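PDB 2ZXR: single-stranded DNA specific exonuclease RecJ from Thermus thermophilus, which degrades single-stranded DNA exonucleolytically in the 5' to 3' direction with the help of divalent metal ions, with no detectable activity on single-stranded RNA. Local coordinates for residues V5-L10 with E502-G507; A16-V21 with A624-L629; E20-A23 with G28-A31; L463-P468 with L634-E639. One frame throughout, in Å; residues are numbered along the deposited sequence.

Overall arrangement
Near the N terminus, strand 5-9 opens interaction 1, which closes almost 500 residues later on strand 503-514 of the OB domain. The next element, helix 15-25, begins both interaction 2 and interaction 3. Interaction 3 closes at once on helix 29-37, well within the long loop spanned by interaction 1, whereas interaction 2 runs on to helix 624-639 of the C-terminal domain and so crosses interaction 1. Interaction 4 starts on strand 462-466 and ends on that same helix, crossing both 1 and 2. Strands 462-466 and 503-514 are neighbours in one sheet. Together the contacts tie the N-terminal segment, OB domain and helix 624-639 of the C-terminal domain into one unit.

Interaction 1. Residues V5-L10 with E502-G507; sequences VRWRVL and EVEVAG
Glu504 OE2 is gripped twice, by a salt bridge from Arg528 NE and a weak hydrogen bond from Glu531 N, while the aliphatic base of the same side chain packs against Trp7. The carboxylate is thus engaged elsewhere, and it is CB of Glu504 that approaches CZ3 of Trp7, at 3.7 Å. Indole and carboxylate planes are turned only 19° apart, the two side chains running past each other in opposite directions. With CG anti to its carbonyl carbon (chi1 -71°), Trp7 sends the far end of its six-membered ring onto the backbone of strand 503-514. CH2 lies 3.5 Å from Glu504 O, which sits at the ring edge, and also 3.5 Å from Ala506 N. Over one face, Ala506 CB makes a CH-pi contact 4.2 Å from the centroid of the Trp7 six-membered ring. At the other end of the indole, NE1 donates to Asp526 OD2, and Arg528 forms a cation-pi pair with the ring, so the tryptophan is fixed by polar as well as apolar partners. The two strands cross steeply, at 76°, within one curled mixed sheet; strands 426-433 and 462-466 come between them in its order, and their Leu430 and Leu463 also touch Trp7.

Interaction 2. Residues A16-V21 with A624-L629; sequences AQWREV and ARLKAL
Trp18 and Leu626 carry a helix-helix contact in which helix 15-25 of the N-terminal segment meets helix 624-639 of the C-terminal domain, the two running broadly antiparallel at 134°. The axes of the two short segments come no closer than 12.1 Å, a gap filled by the indole and two leucines. Leu626 CD2 comes down over one face of the indole, 3.9 Å from the centroid of the Trp18 six-membered ring and only 2° off its normal, a nearly perpendicular CH-pi approach. Leu629, one helical turn further on, takes the rim instead: its CD2 sits near the ring plane, 3.7 Å from Trp18 CH2, while its CD1 comes to 3.8 Å from Trp18 CZ2. Two leucines therefore clasp adjoining parts of the same ring, one from above and one at the edge. The indole swings towards them because CG is anti to the backbone N (chi1 -157°), and its rotation is further fixed by a hydrogen bond from NE1 to Pro29 O. Beside it, Arg19 crosses Leu626 at about a right angle, its extended chain reaching a salt bridge between NE and Glu623 OE1. Leu626 thus divides its two methyls, CD2 on the indole and CD1 against Arg19, 4.0 Å from NE.

Interaction 3. Residues E20-A23 with G28-A31; sequences EVMA and GPEA
Met22 places CG anti to its carbonyl carbon (chi1 -76°) and continues almost straight through chi2 (-168°), which carries its sulfur out from helix 15-25 to the start of helix 29-37, where it meets Gly28 and Pro29. A bend at chi3 (-82°) then turns the terminal methyl CE away from Pro29 and towards Leu626. The thioether is divided accordingly between two neighbours, with SD and CG serving the next helix and CE serving helix 624-639.

The sulfur sits over one face of the pyrrolidine ring, nearest its N-CA bond. SD is 3.6 Å from Pro29 N and 3.7 Å from Pro29 CA, and 4.0 Å from Pro29 CB, so several ring atoms share the contact. One atom nearer the backbone, Met22 CG approaches Gly28 O at 3.7 Å, a van der Waals contact with the residue at the N-cap position. The CA atoms of Met22 and Gly28 lie 5.9 Å apart, the nearest such pair between the two segments. Proline in the first turn suits a helix start, since its missing N-H costs no helical hydrogen bond there.

The contact closes the short connection between two consecutive helices, which fold back on one another. Val21 and Met22 both touch Ala32 further along the second helix, and Val21 also reaches Tyr35. Helix 624-639 packs on the pair through Leu626, Arg625 and Leu629, while helix 440-447 lies against Glu30 and Ala31.

Interaction 4. Residues L463-P468 with L634-E639; sequences LLFGAP and LLFAYE
At a helix-on-sheet interface between the OB domain and the C-terminal domain, Phe465 and Leu463 of strand 462-466 together receive Phe636 from helix 624-639. Phe465 and Phe636 form an edge-to-face pair: the edge of Phe636 is directed at the face of Phe465, with ring centroids 5.6 Å apart and planes inclined at 76°. The approach is displaced from the middle of the Phe465 ring towards its stem, as Phe636 CE1 lies 3.8 Å from Phe465 CG and 3.9 Å from Phe465 CB. Only the CE1 corner of Phe636 approaches, over the CG side of Phe465, in an off-centre T-shaped pair.

Leu463, two residues earlier and on the same side of the strand, meets the far end of the same Phe636 ring. Its CD2 comes 3.8 Å from Phe636 CZ and 4.1 Å from Phe636 CE2, and the two side chains cross at about a right angle. Phe636 reaches into this pair with CG anti to its backbone N (chi1 173°), which extends the ring away from the helix towards the strand. Leu433 of strand 426-433 also touches both Leu463 and Phe636, widening the apolar seat for the ring. Arg640, just past the helix, adds a cation-pi contact to Phe465.

Residues i and i+2 of one strand thus face the helix while Leu464 between them faces away, onto Val505 of the neighbouring antiparallel strand, an arrangement typical of a beta strand covered by a helix across a domain interface.

Interaction 1. Residues V5-L10 with E502-G507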
loop_
_atom_site.group_PDB
_atom_site.type_symbol
_atom_site.label_atom_id
_atom_site.label_comp_id
_atom_site.label_asym_id
_atom_site.label_seq_id
_atom_site.Cartn_x
_atom_site.Cartn_y
_atom_site.Cartn_z
ATOM N N VAL A 5 -3.293 -5.700 -16.087
ATOM C CA VAL A 5 -3.749 -5.488 -14.717
ATOM C C VAL A 5 -4.673 -6.635 -14.308
ATOM O O VAL A 5 -5.750 -6.781 -14.866
ATOM C CB VAL A 5 -4.571 -4.169 -14.575
ATOM C CG1 VAL A 5 -5.048 -3.998 -13.128
ATOM C CG2 VAL A 5 -3.737 -2.971 -15.006
ATOM N N ARG A 6 -4.261 -7.431 -13.332
ATOM C CA ARG A 6 -5.076 -8.551 -12.859
ATOM C C ARG A 6 -5.756 -8.219 -11.528
ATOM O O ARG A 6 -5.110 -7.694 -10.620
ATOM C CB ARG A 6 -4.199 -9.799 -12.638
ATOM C CG ARG A 6 -3.829 -10.607 -13.889
ATOM C CD ARG A 6 -3.286 -9.734 -15.012
ATOM N NE ARG A 6 -2.365 -10.453 -15.896
ATOM C CZ ARG A 6 -2.360 -10.337 -17.220
ATOM N NH1 ARG A 6 -3.241 -9.543 -17.827
ATOM N NH2 ARG A 6 -1.439 -10.975 -17.937
ATOM N N TRP A 7 -7.047 -8.509 -11.415
ATOM C CA TRP A 7 -7.750 -8.304 -10.147
ATOM C C TRP A 7 -7.794 -9.654 -9.426
ATOM O O TRP A 7 -8.096 -10.683 -10.031
ATOM C CB TRP A 7 -9.173 -7.827 -10.372
ATOM C CG TRP A 7 -9.286 -6.422 -10.868
ATOM C CD1 TRP A 7 -8.354 -5.719 -11.572
ATOM C CD2 TRP A 7 -10.440 -5.595 -10.791
ATOM N NE1 TRP A 7 -8.867 -4.501 -11.951
ATOM C CE2 TRP A 7 -10.144 -4.399 -11.484
ATOM C CE3 TRP A 7 -11.704 -5.749 -10.207
ATOM C CZ2 TRP A 7 -11.061 -3.364 -11.610
ATOM C CZ3 TRP A 7 -12.625 -4.710 -10.332
ATOM C CH2 TRP A 7 -12.296 -3.534 -11.029
ATOM N N ARG A 8 -7.483 -9.643 -8.139
ATOM C CA ARG A 8 -7.498 -10.839 -7.322
ATOM C C ARG A 8 -8.267 -10.600 -6.019
ATOM O O ARG A 8 -8.170 -9.521 -5.407
ATOM C CB ARG A 8 -6.075 -11.275 -6.980
ATOM C CG ARG A 8 -6.034 -12.328 -5.873
ATOM C CD ARG A 8 -4.623 -12.808 -5.587
ATOM N NE ARG A 8 -3.982 -13.358 -6.783
ATOM C CZ ARG A 8 -4.253 -14.553 -7.310
ATOM N NH1 ARG A 8 -5.160 -15.341 -6.743
ATOM N NH2 ARG A 8 -3.619 -14.961 -8.408
ATOM N N VAL A 9 -9.020 -11.609 -5.594
ATOM C CA VAL A 9 -9.777 -11.510 -4.356
ATOM C C VAL A 9 -9.014 -12.220 -3.256
ATOM O O VAL A 9 -8.676 -13.403 -3.385
ATOM C CB VAL A 9 -11.169 -12.157 -4.493
ATOM C CG1 VAL A 9 -11.930 -12.016 -3.193
ATOM C CG2 VAL A 9 -11.942 -11.498 -5.619
ATOM N N LEU A 10 -8.725 -11.514 -2.174
ATOM C CA LEU A 10 -8.003 -12.123 -1.071
ATOM C C LEU A 10 -8.757 -13.354 -0.532
ATOM O O LEU A 10 -9.987 -13.375 -0.464
ATOM C CB LEU A 10 -7.776 -11.100 0.056
ATOM C CG LEU A 10 -7.082 -9.775 -0.329
ATOM C CD1 LEU A 10 -6.546 -9.093 0.954
ATOM C CD2 LEU A 10 -5.927 -10.033 -1.304
ATOM N N GLU A 502 -22.447 -3.263 -17.794
ATOM C CA GLU A 502 -22.098 -3.864 -16.521
ATOM C C GLU A 502 -20.649 -3.538 -16.215
ATOM O O GLU A 502 -19.777 -3.640 -17.091
ATOM C CB GLU A 502 -22.263 -5.378 -16.569
ATOM C CG GLU A 502 -23.504 -5.909 -15.875
ATOM C CD GLU A 502 -23.336 -7.376 -15.517
ATOM O OE1 GLU A 502 -24.278 -7.990 -14.965
ATOM O OE2 GLU A 502 -22.236 -7.914 -15.793
ATOM N N VAL A 503 -20.383 -3.162 -14.968
ATOM C CA VAL A 503 -19.025 -2.825 -14.560
ATOM C C VAL A 503 -18.577 -3.520 -13.283
ATOM O O VAL A 503 -19.376 -4.072 -12.518
ATOM C CB VAL A 503 -18.865 -1.303 -14.319
ATOM C CG1 VAL A 503 -19.131 -0.526 -15.593
ATOM C CG2 VAL A 503 -19.815 -0.861 -13.228
ATOM N N GLU A 504 -17.273 -3.488 -13.073
ATOM C CA GLU A 504 -16.653 -4.030 -11.878
ATOM C C GLU A 504 -15.843 -2.848 -11.364
ATOM O O GLU A 504 -15.249 -2.127 -12.152
ATOM C CB GLU A 504 -15.714 -5.183 -12.223
ATOM C CG GLU A 504 -16.291 -6.515 -11.888
ATOM C CD GLU A 504 -15.381 -7.641 -12.247
ATOM O OE1 GLU A 504 -15.623 -8.726 -11.693
ATOM O OE2 GLU A 504 -14.444 -7.454 -13.073
ATOM N N VAL A 505 -15.828 -2.647 -10.056
ATOM C CA VAL A 505 -15.095 -1.527 -9.470
ATOM C C VAL A 505 -14.271 -1.951 -8.272
ATOM O O VAL A 505 -14.776 -2.669 -7.407
ATOM C CB VAL A 505 -16.043 -0.434 -8.945
ATOM C CG1 VAL A 505 -15.213 0.656 -8.216
ATOM C CG2 VAL A 505 -16.851 0.170 -10.089
ATOM N N ALA A 506 -13.016 -1.492 -8.224
ATOM C CA ALA A 506 -12.130 -1.750 -7.102
ATOM C C ALA A 506 -12.132 -0.391 -6.423
ATOM O O ALA A 506 -11.630 0.585 -6.993
ATOM C CB ALA A 506 -10.753 -2.082 -7.574
ATOM N N GLY A 507 -12.693 -0.289 -5.219
ATOM C CA GLY A 507 -12.732 1.024 -4.615
ATOM C C GLY A 507 -12.493 1.188 -3.135
ATOM O O GLY A 507 -12.624 0.248 -2.368
#

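Interaction 2. Residues A16-V21 with A624-L629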
loop_
_atom_site.group_PDB
_atom_site.type_symbol
_atom_site.label_atom_id
_atom_site.label_comp_id
_atom_site.label_asym_id
_atom_site.label_seq_id
_atom_site.Cartn_x
_atom_site.Cartn_y
_atom_site.Cartn_z
ATOM N N ALA A 16 -12.472 -20.401 12.354
ATOM C CA ALA A 16 -12.137 -20.251 13.770
ATOM C C ALA A 16 -11.168 -19.086 13.997
ATOM O O ALA A 16 -11.267 -18.406 15.012
ATOM C CB ALA A 16 -11.555 -21.544 14.334
ATOM N N GLN A 17 -10.237 -18.846 13.067
ATOM C CA GLN A 17 -9.316 -17.722 13.228
ATOM C C GLN A 17 -10.031 -16.410 12.867
ATOM O O GLN A 17 -9.795 -15.375 13.482
ATOM C CB GLN A 17 -8.076 -17.876 12.343
ATOM C CG GLN A 17 -7.313 -19.185 12.498
ATOM C CD GLN A 17 -6.029 -19.196 11.667
ATOM O OE1 GLN A 17 -5.564 -20.252 11.219
ATOM N NE2 GLN A 17 -5.444 -18.019 11.471
ATOM N N TRP A 18 -10.919 -16.452 11.882
ATOM C CA TRP A 18 -11.648 -15.245 11.475
ATOM C C TRP A 18 -12.420 -14.767 12.705
ATOM O O TRP A 18 -12.431 -13.578 13.053
ATOM C CB TRP A 18 -12.623 -15.594 10.358
ATOM C CG TRP A 18 -13.075 -14.479 9.452
ATOM C CD1 TRP A 18 -13.080 -13.126 9.711
ATOM C CD2 TRP A 18 -13.686 -14.641 8.166
ATOM N NE1 TRP A 18 -13.664 -12.446 8.659
ATOM C CE2 TRP A 18 -14.044 -13.352 7.701
ATOM C CE3 TRP A 18 -13.970 -15.755 7.361
ATOM C CZ2 TRP A 18 -14.666 -13.149 6.472
ATOM C CZ3 TRP A 18 -14.592 -15.549 6.135
ATOM C CH2 TRP A 18 -14.932 -14.257 5.703
ATOM N N ARG A 19 -13.072 -15.724 13.356
ATOM C CA ARG A 19 -13.849 -15.457 14.551
ATOM C C ARG A 19 -12.993 -14.927 15.700
ATOM O O ARG A 19 -13.415 -14.021 16.417
ATOM C CB ARG A 19 -14.590 -16.734 14.977
ATOM C CG ARG A 19 -15.912 -16.917 14.240
ATOM C CD ARG A 19 -16.315 -18.384 14.136
ATOM N NE ARG A 19 -17.723 -18.533 13.761
ATOM C CZ ARG A 19 -18.282 -19.691 13.424
ATOM N NH1 ARG A 19 -17.549 -20.800 13.412
ATOM N NH2 ARG A 19 -19.577 -19.744 13.117
ATOM N N GLU A 20 -11.808 -15.506 15.879
ATOM C CA GLU A 20 -10.893 -15.077 16.939
ATOM C C GLU A 20 -10.516 -13.612 16.749
ATOM O O GLU A 20 -10.496 -12.840 17.716
ATOM C CB GLU A 20 -9.632 -15.946 16.941
ATOM C CG GLU A 20 -9.918 -17.377 17.386
ATOM C CD GLU A 20 -8.747 -18.333 17.199
ATOM O OE1 GLU A 20 -8.855 -19.484 17.694
ATOM O OE2 GLU A 20 -7.732 -17.950 16.557
ATOM N N VAL A 21 -10.248 -13.224 15.508
ATOM C CA VAL A 21 -9.881 -11.841 15.224
ATOM C C VAL A 21 -11.053 -10.905 15.484
ATOM O O VAL A 21 -10.893 -9.858 16.119
ATOM C CB VAL A 21 -9.368 -11.690 13.775
ATOM C CG1 VAL A 21 -9.132 -10.226 13.446
ATOM C CG2 VAL A 21 -8.046 -12.478 13.619
ATOM N N ALA A 624 -23.811 -12.451 12.725
ATOM C CA ALA A 624 -24.843 -12.601 11.718
ATOM C C ALA A 624 -24.246 -11.958 10.471
ATOM O O ALA A 624 -24.590 -12.307 9.341
ATOM C CB ALA A 624 -26.107 -11.856 12.147
ATOM N N ARG A 625 -23.345 -11.008 10.696
ATOM C CA ARG A 625 -22.688 -10.304 9.607
ATOM C C ARG A 625 -21.676 -11.215 8.915
ATOM O O ARG A 625 -21.393 -11.049 7.730
ATOM C CB ARG A 625 -22.003 -9.038 10.131
ATOM C CG ARG A 625 -22.973 -7.920 10.526
ATOM C CD ARG A 625 -22.303 -6.563 10.347
ATOM N NE ARG A 625 -21.336 -6.264 11.396
ATOM C CZ ARG A 625 -20.270 -5.474 11.245
ATOM N NH1 ARG A 625 -20.007 -4.901 10.083
ATOM N NH2 ARG A 625 -19.469 -5.238 12.275
ATOM N N LEU A 626 -21.126 -12.176 9.659
ATOM C CA LEU A 626 -20.181 -13.116 9.069
ATOM C C LEU A 626 -21.008 -13.948 8.071
ATOM O O LEU A 626 -20.598 -14.180 6.930
ATOM C CB LEU A 626 -19.582 -14.037 10.141
ATOM C CG LEU A 626 -18.157 -14.590 9.991
ATOM C CD1 LEU A 626 -18.026 -15.839 10.841
ATOM C CD2 LEU A 626 -17.826 -14.929 8.572
ATOM N N LYS A 627 -22.191 -14.367 8.499
ATOM C CA LYS A 627 -23.053 -15.176 7.643
ATOM C C LYS A 627 -23.414 -14.409 6.396
ATOM O O LYS A 627 -23.351 -14.930 5.278
ATOM C CB LYS A 627 -24.333 -15.559 8.379
ATOM C CG LYS A 627 -24.589 -17.049 8.402
ATOM C CD LYS A 627 -26.014 -17.382 7.966
ATOM C CE LYS A 627 -27.001 -17.350 9.123
ATOM N NZ LYS A 627 -28.332 -17.893 8.690
ATOM N N ALA A 628 -23.804 -13.161 6.610
ATOM C CA ALA A 628 -24.187 -12.282 5.522
ATOM C C ALA A 628 -23.055 -12.130 4.520
ATOM O O ALA A 628 -23.298 -12.089 3.319
ATOM C CB ALA A 628 -24.586 -10.905 6.078
ATOM N N LEU A 629 -21.818 -12.023 5.000
ATOM C CA LEU A 629 -20.697 -11.896 4.063
ATOM C C LEU A 629 -20.586 -13.160 3.187
ATOM O O LEU A 629 -20.414 -13.076 1.963
ATOM C CB LEU A 629 -19.378 -11.667 4.816
ATOM C CG LEU A 629 -18.105 -11.472 3.990
ATOM C CD1 LEU A 629 -17.069 -10.693 4.851
ATOM C CD2 LEU A 629 -17.537 -12.812 3.549
#

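Interaction 3. Residues E20-A23 with G28-A31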
loop_
_atom_site.group_PDB
_atom_site.type_symbol
_atom_site.label_atom_id
_atom_site.label_comp_id
_atom_site.label_asym_id
_atom_site.label_seq_id
_atom_site.Cartn_x
_atom_site.Cartn_y
_atom_site.Cartn_z
ATOM N N GLU A 20 -11.808 -15.506 15.879
ATOM C CA GLU A 20 -10.893 -15.077 16.939
ATOM C C GLU A 20 -10.516 -13.612 16.749
ATOM O O GLU A 20 -10.496 -12.840 17.716
ATOM C CB GLU A 20 -9.632 -15.946 16.941
ATOM C CG GLU A 20 -9.918 -17.377 17.386
ATOM C CD GLU A 20 -8.747 -18.333 17.199
ATOM O OE1 GLU A 20 -8.855 -19.484 17.694
ATOM O OE2 GLU A 20 -7.732 -17.950 16.557
ATOM N N VAL A 21 -10.248 -13.224 15.508
ATOM C CA VAL A 21 -9.881 -11.841 15.224
ATOM C C VAL A 21 -11.053 -10.905 15.484
ATOM O O VAL A 21 -10.893 -9.858 16.119
ATOM C CB VAL A 21 -9.368 -11.690 13.775
ATOM C CG1 VAL A 21 -9.132 -10.226 13.446
ATOM C CG2 VAL A 21 -8.046 -12.478 13.619
ATOM N N MET A 22 -12.238 -11.292 15.023
ATOM C CA MET A 22 -13.411 -10.470 15.236
ATOM C C MET A 22 -13.667 -10.232 16.726
ATOM O O MET A 22 -14.100 -9.147 17.138
ATOM C CB MET A 22 -14.645 -11.137 14.644
ATOM C CG MET A 22 -14.756 -11.063 13.138
ATOM S SD MET A 22 -16.398 -11.576 12.636
ATOM C CE MET A 22 -16.188 -13.297 12.651
ATOM N N ALA A 23 -13.430 -11.265 17.526
ATOM C CA ALA A 23 -13.658 -11.179 18.962
ATOM C C ALA A 23 -12.588 -10.372 19.671
ATOM O O ALA A 23 -12.893 -9.502 20.475
ATOM C CB ALA A 23 -13.731 -12.578 19.570
ATOM N N GLY A 28 -16.472 -6.295 12.949
ATOM C CA GLY A 28 -17.201 -7.178 12.062
ATOM C C GLY A 28 -16.281 -8.005 11.168
ATOM O O GLY A 28 -15.053 -7.861 11.222
ATOM N N PRO A 29 -16.851 -8.881 10.318
ATOM C CA PRO A 29 -16.102 -9.755 9.401
ATOM C C PRO A 29 -15.228 -9.084 8.311
ATOM O O PRO A 29 -14.168 -9.581 7.998
ATOM C CB PRO A 29 -17.193 -10.663 8.816
ATOM C CG PRO A 29 -18.414 -9.768 8.799
ATOM C CD PRO A 29 -18.309 -9.025 10.137
ATOM N N GLU A 30 -15.653 -7.960 7.752
ATOM C CA GLU A 30 -14.856 -7.285 6.721
ATOM C C GLU A 30 -13.520 -6.809 7.240
ATOM O O GLU A 30 -12.461 -7.178 6.720
ATOM C CB GLU A 30 -15.610 -6.082 6.158
ATOM C CG GLU A 30 -16.909 -6.434 5.468
ATOM C CD GLU A 30 -18.017 -6.702 6.457
ATOM O OE1 GLU A 30 -17.876 -6.285 7.639
ATOM O OE2 GLU A 30 -19.020 -7.319 6.048
ATOM N N ALA A 31 -13.568 -5.978 8.271
ATOM C CA ALA A 31 -12.359 -5.451 8.874
ATOM C C ALA A 31 -11.492 -6.590 9.422
ATOM O O ALA A 31 -10.262 -6.573 9.284
ATOM C CB ALA A 31 -12.727 -4.467 9.984
#

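Interaction 4. Residues L463-P468 with L634-E639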
loop_
_atom_site.group_PDB
_atom_site.type_symbol
_atom_site.label_atom_id
_atom_site.label_comp_id
_atom_site.label_asym_id
_atom_site.label_seq_id
_atom_site.Cartn_x
_atom_site.Cartn_y
_atom_site.Cartn_z
ATOM N N LEU A 463 -14.678 -4.657 -3.711
ATOM C CA LEU A 463 -15.147 -4.890 -5.052
ATOM C C LEU A 463 -16.629 -4.573 -5.065
ATOM O O LEU A 463 -17.347 -4.969 -4.158
ATOM C CB LEU A 463 -14.910 -6.350 -5.421
ATOM C CG LEU A 463 -15.473 -6.857 -6.749
ATOM C CD1 LEU A 463 -14.676 -6.250 -7.926
ATOM C CD2 LEU A 463 -15.379 -8.390 -6.770
ATOM N N LEU A 464 -17.059 -3.814 -6.062
ATOM C CA LEU A 464 -18.459 -3.492 -6.263
ATOM C C LEU A 464 -18.719 -4.036 -7.666
ATOM O O LEU A 464 -17.783 -4.144 -8.487
ATOM C CB LEU A 464 -18.741 -1.997 -6.233
ATOM C CG LEU A 464 -18.662 -1.324 -4.864
ATOM C CD1 LEU A 464 -17.201 -1.314 -4.395
ATOM C CD2 LEU A 464 -19.207 0.103 -4.958
ATOM N N PHE A 465 -19.971 -4.384 -7.940
ATOM C CA PHE A 465 -20.315 -4.976 -9.225
ATOM C C PHE A 465 -21.747 -4.660 -9.599
ATOM O O PHE A 465 -22.622 -4.601 -8.731
ATOM C CB PHE A 465 -20.136 -6.493 -9.135
ATOM C CG PHE A 465 -20.288 -7.208 -10.452
ATOM C CD1 PHE A 465 -21.544 -7.565 -10.934
ATOM C CD2 PHE A 465 -19.173 -7.498 -11.231
ATOM C CE1 PHE A 465 -21.690 -8.203 -12.192
ATOM C CE2 PHE A 465 -19.305 -8.138 -12.490
ATOM C CZ PHE A 465 -20.571 -8.485 -12.963
ATOM N N GLY A 466 -21.988 -4.451 -10.890
ATOM C CA GLY A 466 -23.343 -4.181 -11.329
ATOM C C GLY A 466 -23.527 -3.304 -12.545
ATOM O O GLY A 466 -22.581 -3.008 -13.293
ATOM N N ALA A 467 -24.776 -2.907 -12.752
ATOM C CA ALA A 467 -25.117 -2.036 -13.860
ATOM C C ALA A 467 -25.167 -0.667 -13.216
ATOM O O ALA A 467 -25.951 -0.426 -12.304
ATOM C CB ALA A 467 -26.478 -2.411 -14.450
ATOM N N PRO A 468 -24.297 0.239 -13.663
ATOM C CA PRO A 468 -24.247 1.594 -13.115
ATOM C C PRO A 468 -25.557 2.317 -13.350
ATOM O O PRO A 468 -26.248 2.036 -14.328
ATOM C CB PRO A 468 -23.091 2.228 -13.880
ATOM C CG PRO A 468 -23.142 1.515 -15.207
ATOM C CD PRO A 468 -23.385 0.087 -14.810
ATOM N N LEU A 634 -21.393 -16.131 -1.901
ATOM C CA LEU A 634 -22.000 -17.260 -2.619
ATOM C C LEU A 634 -22.792 -16.789 -3.816
ATOM O O LEU A 634 -22.598 -17.272 -4.932
ATOM C CB LEU A 634 -22.924 -18.075 -1.698
ATOM C CG LEU A 634 -22.315 -19.170 -0.827
ATOM C CD1 LEU A 634 -23.402 -19.798 0.052
ATOM C CD2 LEU A 634 -21.681 -20.234 -1.715
ATOM N N LEU A 635 -23.696 -15.842 -3.576
ATOM C CA LEU A 635 -24.517 -15.287 -4.644
ATOM C C LEU A 635 -23.677 -14.643 -5.714
ATOM O O LEU A 635 -23.974 -14.793 -6.896
ATOM C CB LEU A 635 -25.491 -14.229 -4.108
ATOM C CG LEU A 635 -26.814 -14.676 -3.492
ATOM C CD1 LEU A 635 -27.635 -15.478 -4.521
ATOM C CD2 LEU A 635 -26.526 -15.511 -2.289
ATOM N N PHE A 636 -22.646 -13.894 -5.307
ATOM C CA PHE A 636 -21.789 -13.218 -6.284
ATOM C C PHE A 636 -21.058 -14.232 -7.149
ATOM O O PHE A 636 -21.084 -14.121 -8.367
ATOM C CB PHE A 636 -20.750 -12.306 -5.602
ATOM C CG PHE A 636 -19.733 -11.727 -6.557
ATOM C CD1 PHE A 636 -20.065 -10.661 -7.401
ATOM C CD2 PHE A 636 -18.460 -12.297 -6.669
ATOM C CE1 PHE A 636 -19.150 -10.177 -8.347
ATOM C CE2 PHE A 636 -17.534 -11.823 -7.608
ATOM C CZ PHE A 636 -17.880 -10.760 -8.452
ATOM N N ALA A 637 -20.396 -15.209 -6.518
ATOM C CA ALA A 637 -19.666 -16.227 -7.270
ATOM C C ALA A 637 -20.611 -17.074 -8.116
ATOM O O ALA A 637 -20.228 -17.541 -9.192
ATOM C CB ALA A 637 -18.848 -17.135 -6.334
ATOM N N TYR A 638 -21.829 -17.284 -7.630
ATOM C CA TYR A 638 -22.805 -18.062 -8.399
ATOM C C TYR A 638 -23.144 -17.315 -9.687
ATOM O O TYR A 638 -22.981 -17.859 -10.782
ATOM C CB TYR A 638 -24.080 -18.307 -7.580
ATOM C CG TYR A 638 -25.135 -19.083 -8.336
ATOM C CD1 TYR A 638 -26.302 -18.461 -8.777
ATOM C CD2 TYR A 638 -24.966 -20.447 -8.607
ATOM C CE1 TYR A 638 -27.287 -19.172 -9.465
ATOM C CE2 TYR A 638 -25.934 -21.167 -9.294
ATOM C CZ TYR A 638 -27.103 -20.525 -9.723
ATOM O OH TYR A 638 -28.087 -21.240 -10.396
ATOM N N GLU A 639 -23.597 -16.065 -9.554
ATOM C CA GLU A 639 -23.948 -15.237 -10.711
ATOM C C GLU A 639 -22.784 -15.075 -11.704
ATOM O O GLU A 639 -22.981 -15.048 -12.918
ATOM C CB GLU A 639 -24.438 -13.846 -10.251
ATOM C CG GLU A 639 -25.647 -13.902 -9.285
ATOM C CD GLU A 639 -26.151 -12.521 -8.798
ATOM O OE1 GLU A 639 -27.061 -12.504 -7.922
ATOM O OE2 GLU A 639 -25.650 -11.468 -9.284
#